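Local atomic coordinates of SusD superfamily protein (PDB entry 3NQP), a protein that probably binds glycans at the outer membrane of Bacteroides fragilis, as SusD-like proteins do in nutrient uptake. Residues A[260-263]-A[264-267]; A[466-469]-A[470-473]; A[482-485]-A[486-489]. One frame throughout, in Å; residues are numbered along the deposited sequence.

Interaction 1. Residues A[260-263]-A[264-267]; sequences KAND and EIIF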
loop_
_atom_site.group_PDB
_atom_site.type_symbol
_atom_site.label_atom_id
_atom_site.label_comp_id
_atom_site.label_asym_id
_atom_site.label_seq_id
_atom_site.Cartn_x
_atom_site.Cartn_y
_atom_site.Cartn_z
ATOM N N LYS A 260 4.118 10.095 15.403
ATOM C CA LYS A 260 2.977 9.396 14.816
ATOM C C LYS A 260 1.759 10.266 14.723
ATOM O O LYS A 260 1.629 11.246 15.444
ATOM C CB LYS A 260 2.620 8.127 15.633
ATOM C CG LYS A 260 3.693 7.068 15.540
ATOM C CD LYS A 260 3.304 5.806 16.315
ATOM C CE LYS A 260 4.364 4.688 16.157
ATOM N NZ LYS A 260 3.691 3.426 16.664
ATOM N N ALA A 261 0.872 9.894 13.833
ATOM C CA ALA A 261 -0.407 10.613 13.619
ATOM C C ALA A 261 -0.190 12.097 13.343
ATOM O O ALA A 261 -0.985 12.948 13.723
ATOM C CB ALA A 261 -1.335 10.401 14.822
ATOM N N ASN A 262 0.886 12.391 12.633
ATOM C CA ASN A 262 1.189 13.770 12.201
ATOM C C ASN A 262 0.264 14.271 11.091
ATOM O O ASN A 262 -0.581 13.539 10.559
ATOM C CB ASN A 262 2.633 13.844 11.772
ATOM C CG ASN A 262 2.932 12.915 10.627
ATOM O OD1 ASN A 262 2.473 13.167 9.501
ATOM N ND2 ASN A 262 3.706 11.821 10.889
ATOM N N ASP A 263 0.418 15.539 10.743
ATOM C CA ASP A 263 -0.534 16.236 9.866
ATOM C C ASP A 263 -0.549 15.740 8.399
ATOM O O ASP A 263 -1.438 16.084 7.654
ATOM C CB ASP A 263 -0.250 17.777 9.899
ATOM C CG ASP A 263 -0.700 18.431 11.206
ATOM O OD1 ASP A 263 -1.327 17.755 12.041
ATOM O OD2 ASP A 263 -0.430 19.619 11.376
ATOM N N GLU A 264 0.443 14.969 7.980
ATOM C CA GLU A 264 0.458 14.414 6.608
ATOM C C GLU A 264 -0.357 13.147 6.534
ATOM O O GLU A 264 -0.766 12.722 5.467
ATOM C CB GLU A 264 1.902 14.106 6.217
ATOM C CG GLU A 264 2.078 13.664 4.783
ATOM C CD GLU A 264 3.536 13.713 4.322
ATOM O OE1 GLU A 264 4.272 14.695 4.660
ATOM O OE2 GLU A 264 3.934 12.821 3.549
ATOM N N ILE A 265 -0.554 12.487 7.668
ATOM C CA ILE A 265 -1.201 11.189 7.685
ATOM C C ILE A 265 -2.710 11.357 7.740
ATOM O O ILE A 265 -3.209 12.224 8.443
ATOM C CB ILE A 265 -0.704 10.340 8.888
ATOM C CG1 ILE A 265 0.793 9.937 8.697
ATOM C CG2 ILE A 265 -1.550 9.051 9.080
ATOM C CD1 ILE A 265 1.355 9.176 9.900
ATOM N N ILE A 266 -3.420 10.529 6.973
ATOM C CA ILE A 266 -4.871 10.452 6.987
ATOM C C ILE A 266 -5.310 9.226 7.819
ATOM O O ILE A 266 -6.056 9.354 8.783
ATOM C CB ILE A 266 -5.466 10.310 5.563
ATOM C CG1 ILE A 266 -5.389 11.625 4.782
ATOM C CG2 ILE A 266 -6.928 9.975 5.655
ATOM C CD1 ILE A 266 -4.318 11.781 3.746
ATOM N N PHE A 267 -4.812 8.053 7.460
ATOM C CA PHE A 267 -5.093 6.836 8.221
ATOM C C PHE A 267 -3.870 5.898 8.238
ATOM O O PHE A 267 -3.262 5.629 7.190
ATOM C CB PHE A 267 -6.360 6.108 7.719
ATOM C CG PHE A 267 -6.568 4.816 8.419
ATOM C CD1 PHE A 267 -7.109 4.792 9.684
ATOM C CD2 PHE A 267 -6.196 3.610 7.823
ATOM C CE1 PHE A 267 -7.276 3.596 10.372
ATOM C CE2 PHE A 267 -6.322 2.412 8.530
ATOM C CZ PHE A 267 -6.870 2.419 9.802
#

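Interaction 2. Residues A[466-469]-A[470-473]; sequences TPLV and FCKE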
loop_
_atom_site.group_PDB
_atom_site.type_symbol
_atom_site.label_atom_id
_atom_site.label_comp_id
_atom_site.label_asym_id
_atom_site.label_seq_id
_atom_site.Cartn_x
_atom_site.Cartn_y
_atom_site.Cartn_z
ATOM N N THR A 466 -2.793 0.502 -23.054
ATOM C CA THR A 466 -2.382 -0.749 -22.386
ATOM C C THR A 466 -1.944 -0.549 -20.926
ATOM O O THR A 466 -1.157 0.356 -20.649
ATOM C CB THR A 466 -1.207 -1.350 -23.148
ATOM O OG1 THR A 466 -1.537 -1.349 -24.531
ATOM C CG2 THR A 466 -0.905 -2.785 -22.693
ATOM N N PRO A 467 -2.426 -1.400 -20.004
ATOM C CA PRO A 467 -1.900 -1.339 -18.637
ATOM C C PRO A 467 -0.380 -1.413 -18.595
ATOM O O PRO A 467 0.269 -2.188 -19.373
ATOM C CB PRO A 467 -2.510 -2.559 -17.970
ATOM C CG PRO A 467 -3.827 -2.729 -18.664
ATOM C CD PRO A 467 -3.598 -2.305 -20.112
ATOM N N LEU A 468 0.208 -0.628 -17.706
ATOM C CA LEU A 468 1.673 -0.569 -17.673
ATOM C C LEU A 468 2.336 -1.897 -17.246
ATOM O O LEU A 468 3.494 -2.090 -17.543
ATOM C CB LEU A 468 2.169 0.571 -16.796
ATOM C CG LEU A 468 2.046 1.983 -17.353
ATOM C CD1 LEU A 468 2.703 2.978 -16.360
ATOM C CD2 LEU A 468 2.577 2.141 -18.831
ATOM N N VAL A 469 1.608 -2.784 -16.555
ATOM C CA VAL A 469 2.128 -4.109 -16.197
ATOM C C VAL A 469 2.528 -4.895 -17.481
ATOM O O VAL A 469 3.453 -5.723 -17.448
ATOM C CB VAL A 469 1.105 -4.920 -15.377
ATOM C CG1 VAL A 469 -0.134 -5.204 -16.244
ATOM C CG2 VAL A 469 1.706 -6.214 -14.848
ATOM N N PHE A 470 1.879 -4.606 -18.611
ATOM C CA PHE A 470 2.209 -5.246 -19.905
ATOM C C PHE A 470 3.227 -4.524 -20.806
ATOM O O PHE A 470 3.546 -5.014 -21.918
ATOM C CB PHE A 470 0.927 -5.426 -20.737
ATOM C CG PHE A 470 -0.132 -6.321 -20.105
ATOM C CD1 PHE A 470 0.169 -7.610 -19.671
ATOM C CD2 PHE A 470 -1.461 -5.895 -20.037
ATOM C CE1 PHE A 470 -0.839 -8.450 -19.140
ATOM C CE2 PHE A 470 -2.473 -6.736 -19.522
ATOM C CZ PHE A 470 -2.138 -8.015 -19.037
ATOM N N CYS A 471 3.788 -3.408 -20.326
ATOM C CA CYS A 471 4.698 -2.588 -21.126
ATOM C C CYS A 471 6.085 -2.594 -20.512
ATOM O O CYS A 471 6.248 -2.547 -19.280
ATOM C CB CYS A 471 4.191 -1.138 -21.206
ATOM S SG CYS A 471 2.483 -0.978 -21.816
ATOM N N LYS A 472 7.105 -2.603 -21.366
ATOM C CA LYS A 472 8.483 -2.535 -20.888
ATOM C C LYS A 472 8.721 -1.247 -20.078
ATOM O O LYS A 472 9.546 -1.227 -19.156
ATOM C CB LYS A 472 9.498 -2.658 -22.047
ATOM C CG LYS A 472 9.450 -1.550 -23.103
ATOM C CD LYS A 472 10.569 -1.786 -24.211
ATOM C CE LYS A 472 10.664 -0.615 -25.191
ATOM N NZ LYS A 472 9.325 -0.216 -25.782
ATOM N N GLU A 473 7.969 -0.195 -20.406
ATOM C CA GLU A 473 8.050 1.073 -19.687
ATOM C C GLU A 473 7.640 0.989 -18.216
ATOM O O GLU A 473 8.085 1.819 -17.402
ATOM C CB GLU A 473 7.222 2.169 -20.386
ATOM C CG GLU A 473 7.762 2.539 -21.757
ATOM C CD GLU A 473 7.197 1.683 -22.885
ATOM O OE1 GLU A 473 6.622 0.614 -22.643
ATOM O OE2 GLU A 473 7.352 2.079 -24.031
#

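Interaction 3. Residues A[482-485]-A[486-489]; sequences ILNK and STEA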
loop_
_atom_site.group_PDB
_atom_site.type_symbol
_atom_site.label_atom_id
_atom_site.label_comp_id
_atom_site.label_asym_id
_atom_site.label_seq_id
_atom_site.Cartn_x
_atom_site.Cartn_y
_atom_site.Cartn_z
ATOM N N ILE A 482 6.647 -6.695 -17.235
ATOM C CA ILE A 482 6.524 -7.578 -16.069
ATOM C C ILE A 482 5.644 -8.788 -16.399
ATOM O O ILE A 482 5.996 -9.894 -16.030
ATOM C CB ILE A 482 6.024 -6.772 -14.860
ATOM C CG1 ILE A 482 7.143 -5.806 -14.454
ATOM C CG2 ILE A 482 5.661 -7.652 -13.681
ATOM C CD1 ILE A 482 6.692 -4.727 -13.440
ATOM N N LEU A 483 4.499 -8.580 -17.062
ATOM C CA LEU A 483 3.705 -9.651 -17.686
ATOM C C LEU A 483 3.648 -9.533 -19.214
ATOM O O LEU A 483 3.559 -8.460 -19.771
ATOM C CB LEU A 483 2.247 -9.679 -17.168
ATOM C CG LEU A 483 2.054 -9.885 -15.652
ATOM C CD1 LEU A 483 0.573 -9.786 -15.247
ATOM C CD2 LEU A 483 2.707 -11.216 -15.206
ATOM N N ASN A 484 3.628 -10.681 -19.863
ATOM C CA ASN A 484 3.485 -10.807 -21.293
ATOM C C ASN A 484 2.003 -10.849 -21.552
ATOM O O ASN A 484 1.328 -11.799 -21.169
ATOM C CB ASN A 484 4.169 -12.109 -21.738
ATOM C CG ASN A 484 4.062 -12.367 -23.234
ATOM O OD1 ASN A 484 3.054 -12.103 -23.863
ATOM N ND2 ASN A 484 5.122 -12.917 -23.797
ATOM N N LYS A 485 1.484 -9.824 -22.216
ATOM C CA LYS A 485 0.063 -9.725 -22.447
ATOM C C LYS A 485 -0.524 -10.874 -23.291
ATOM O O LYS A 485 -1.694 -11.168 -23.175
ATOM C CB LYS A 485 -0.258 -8.395 -23.112
ATOM C CG LYS A 485 -1.763 -8.083 -23.168
ATOM C CD LYS A 485 -1.999 -6.637 -23.588
ATOM C CE LYS A 485 -3.462 -6.240 -23.380
ATOM N NZ LYS A 485 -4.342 -7.148 -24.158
ATOM N N SER A 486 0.271 -11.508 -24.140
ATOM C CA SER A 486 -0.307 -12.526 -25.032
ATOM C C SER A 486 -0.429 -13.897 -24.343
ATOM O O SER A 486 -1.297 -14.681 -24.716
ATOM C CB SER A 486 0.516 -12.671 -26.293
ATOM O OG SER A 486 1.736 -13.309 -25.963
ATOM N N THR A 487 0.382 -14.140 -23.302
ATOM C CA THR A 487 0.403 -15.427 -22.612
ATOM C C THR A 487 0.020 -15.324 -21.142
ATOM O O THR A 487 -0.266 -16.370 -20.539
ATOM C CB THR A 487 1.790 -16.069 -22.695
ATOM O OG1 THR A 487 2.744 -15.215 -22.057
ATOM C CG2 THR A 487 2.236 -16.333 -24.167
ATOM N N GLU A 488 0.056 -14.111 -20.552
ATOM C CA GLU A 488 -0.091 -13.935 -19.091
ATOM C C GLU A 488 -1.200 -12.970 -18.675
ATOM O O GLU A 488 -1.289 -12.577 -17.522
ATOM C CB GLU A 488 1.258 -13.503 -18.469
ATOM C CG GLU A 488 2.278 -14.620 -18.413
ATOM C CD GLU A 488 3.633 -14.190 -17.858
ATOM O OE1 GLU A 488 4.175 -13.136 -18.266
ATOM O OE2 GLU A 488 4.194 -14.928 -17.041
ATOM N N ALA A 489 -2.099 -12.646 -19.587
ATOM C CA ALA A 489 -3.232 -11.739 -19.281
ATOM C C ALA A 489 -4.055 -12.216 -18.054
ATOM O O ALA A 489 -4.550 -11.404 -17.245
ATOM C CB ALA A 489 -4.150 -11.563 -20.547
#

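Interaction 1. Residues A[260-263]-A[264-267]
Asn262 and Ile265 close a type I beta turn, in which the Ile265 N-H reaches back to the carbonyl oxygen of Asn262 at 3.1 Å (N to O), approaching from above the carbonyl plane. The side chain of the first turn residue closes a second hydrogen-bonded ring with a single bond. Asn262 OD1 accepts the amide of Glu264, 3.1 Å from its N, and the donor lies in the plane of the side-chain carbonyl, on a lone pair. This is an Asx turn nested inside the beta turn, an instance of how an asparagine that leads a turn can bind the backbone it has just bent. The torsion explains the fit: with chi1 at 60°, CG stands between the backbone N and the carbonyl carbon, which folds the amide back over the turn and sets OD1 before the Glu264 N-H. The other end of the amide, ND2, bonds to the carbonyl oxygens of Asn259 and Val254, so both ends of this buried group are engaged and its rotation is fixed.

Ile265 crosses the asparagine side chain at about a right angle. Its CD1 comes to 3.7 Å from Asn262 ND2 and to 4.0 Å from the backbone N of Ala261, so the apolar branch lies against the asparagine amide and the backbone just before the turn. Glu264 runs alongside Asn262, its carboxylate plane turned 78° from the amide, and carries its charge away to Arg412 and Arg381.

The turn delivers the chain from the loop after helix 251-255 into strand 265-269, which pairs antiparallel with strand 377-381. There a classic beta bulge sets Ile266 and Phe267 together opposite the single residue Tyr380, while Ile266 packs against helices 200-216 and 382-396 and Phe267 meets Trp198 edge-to-face.

Interaction 2. Residues A[466-469]-A[470-473]
The ring of Phe470 carries Val469 CG1 over one face, has Thr466 CG2 near its plane at the edge, and meets Pro467 CB obliquely. The valine methyl sits 4.0 Å from the ring centroid and only 10° off the normal, a CH-pi contact between sequence neighbours. It is placed by chi1 of Val469 (64°), which sets CG1 between the backbone N and the carbonyl carbon and brings it over the ring centre. Pro467 lies alongside the phenylalanine, with its CB 4.1 Å from Phe470 CD2. Thr466 crosses the phenylalanine side chain at about a right angle, its CG2 3.8 Å from Phe470 CB and 3.9 Å from Cys471 SG, so one methyl serves two residues.

Lys485 and Leu492 also touch Phe470, whereas Leu468 turns to Leu436 and Leu439 of helix 431-445.

Two successive backbone bonds hold the frame: Phe470 N to Pro467 O at 3.0 Å and Cys471 N to Leu468 O at 3.1 Å. Each runs from an N-H to the carbonyl three positions earlier, the i+3 to i pattern of a 3-10 turn, here one that winds a long loop tightly enough for residues 466 and 467 to pack on the aromatic ring that follows.

Interaction 3. Residues A[482-485]-A[486-489]
Asn484 gathers the chain that follows it, Ser486 to Glu488, in a polar turn on the protein surface, within the long loop between helices 452-458 and 498-503. Its carboxamide oxygen does much of the work. Asn484 OD1 accepts the backbone N-H of Ser486 at 2.9 Å (N to OD1), in the plane of the side-chain carbonyl, and the hydroxyl of the same serine at 2.8 Å (OG to OD1), this time tilted 26° from that plane. A weak bond from Thr487 N adds to these. The asparagine presents OD1 in this way because its CG is anti to the backbone N (chi1 179°), which carries the amide forward over the turn; Ser486 OG, held between its own backbone N and carbonyl carbon, turns back to meet it. Thr487 OG1 then crosses close beside the amide, 3.4 Å from Asn484 CG.

The backbone of the same residue is gripped by Glu488. Asn484 O receives the Glu488 N-H at 2.7 Å (N to O), almost head-on to the carbonyl, while the side chain of Glu488, extended beyond CG, runs beside the backbone of Leu483 and Asn484, and OE1 accepts the Asn484 N-H at 3.0 Å (OE1 to N) in a nearly straight bond of 172°. OE1 uses its anti lone pair here, and OE2 forms a salt bridge with Lys491; the lysine would be expected to steady the carboxylate's charge. Leu483 lends an apolar flank, its CD2 3.9 Å from Glu488 OE1.

Together these bonds describe an Asx motif, the Asx turn of OD1 with the Ser486 N-H joined to the alpha-turn bond of Asn484 O with the Glu488 N-H. The Glu488 carboxylate adds its own bond: a compact corner illustrating how side-chain and main-chain bonds together can shape a turn in a surface loop.

Overall arrangement
Interactions 2 and 3 lie on one side of the chain's centre, their own centres about 10 Å apart, and they touch: Val469 O lies 3.1 Å from Leu483 N, a probable hydrogen bond, and Phe470 CD1 approaches Leu483 O. Both lie in the long loop between helices 452-458 and 498-503. Interaction 1 stands on the opposite side, about 33 and 38 Å from them between centres, and leads into a strand rather than along a loop. Chemistry follows place: residues 260-267 bury an amide with its bonds met, residues 466-473 are partly buried and pack apolar groups round a ring, and residues 482-489 form a polar surface turn. Asx turns occur at both extremes.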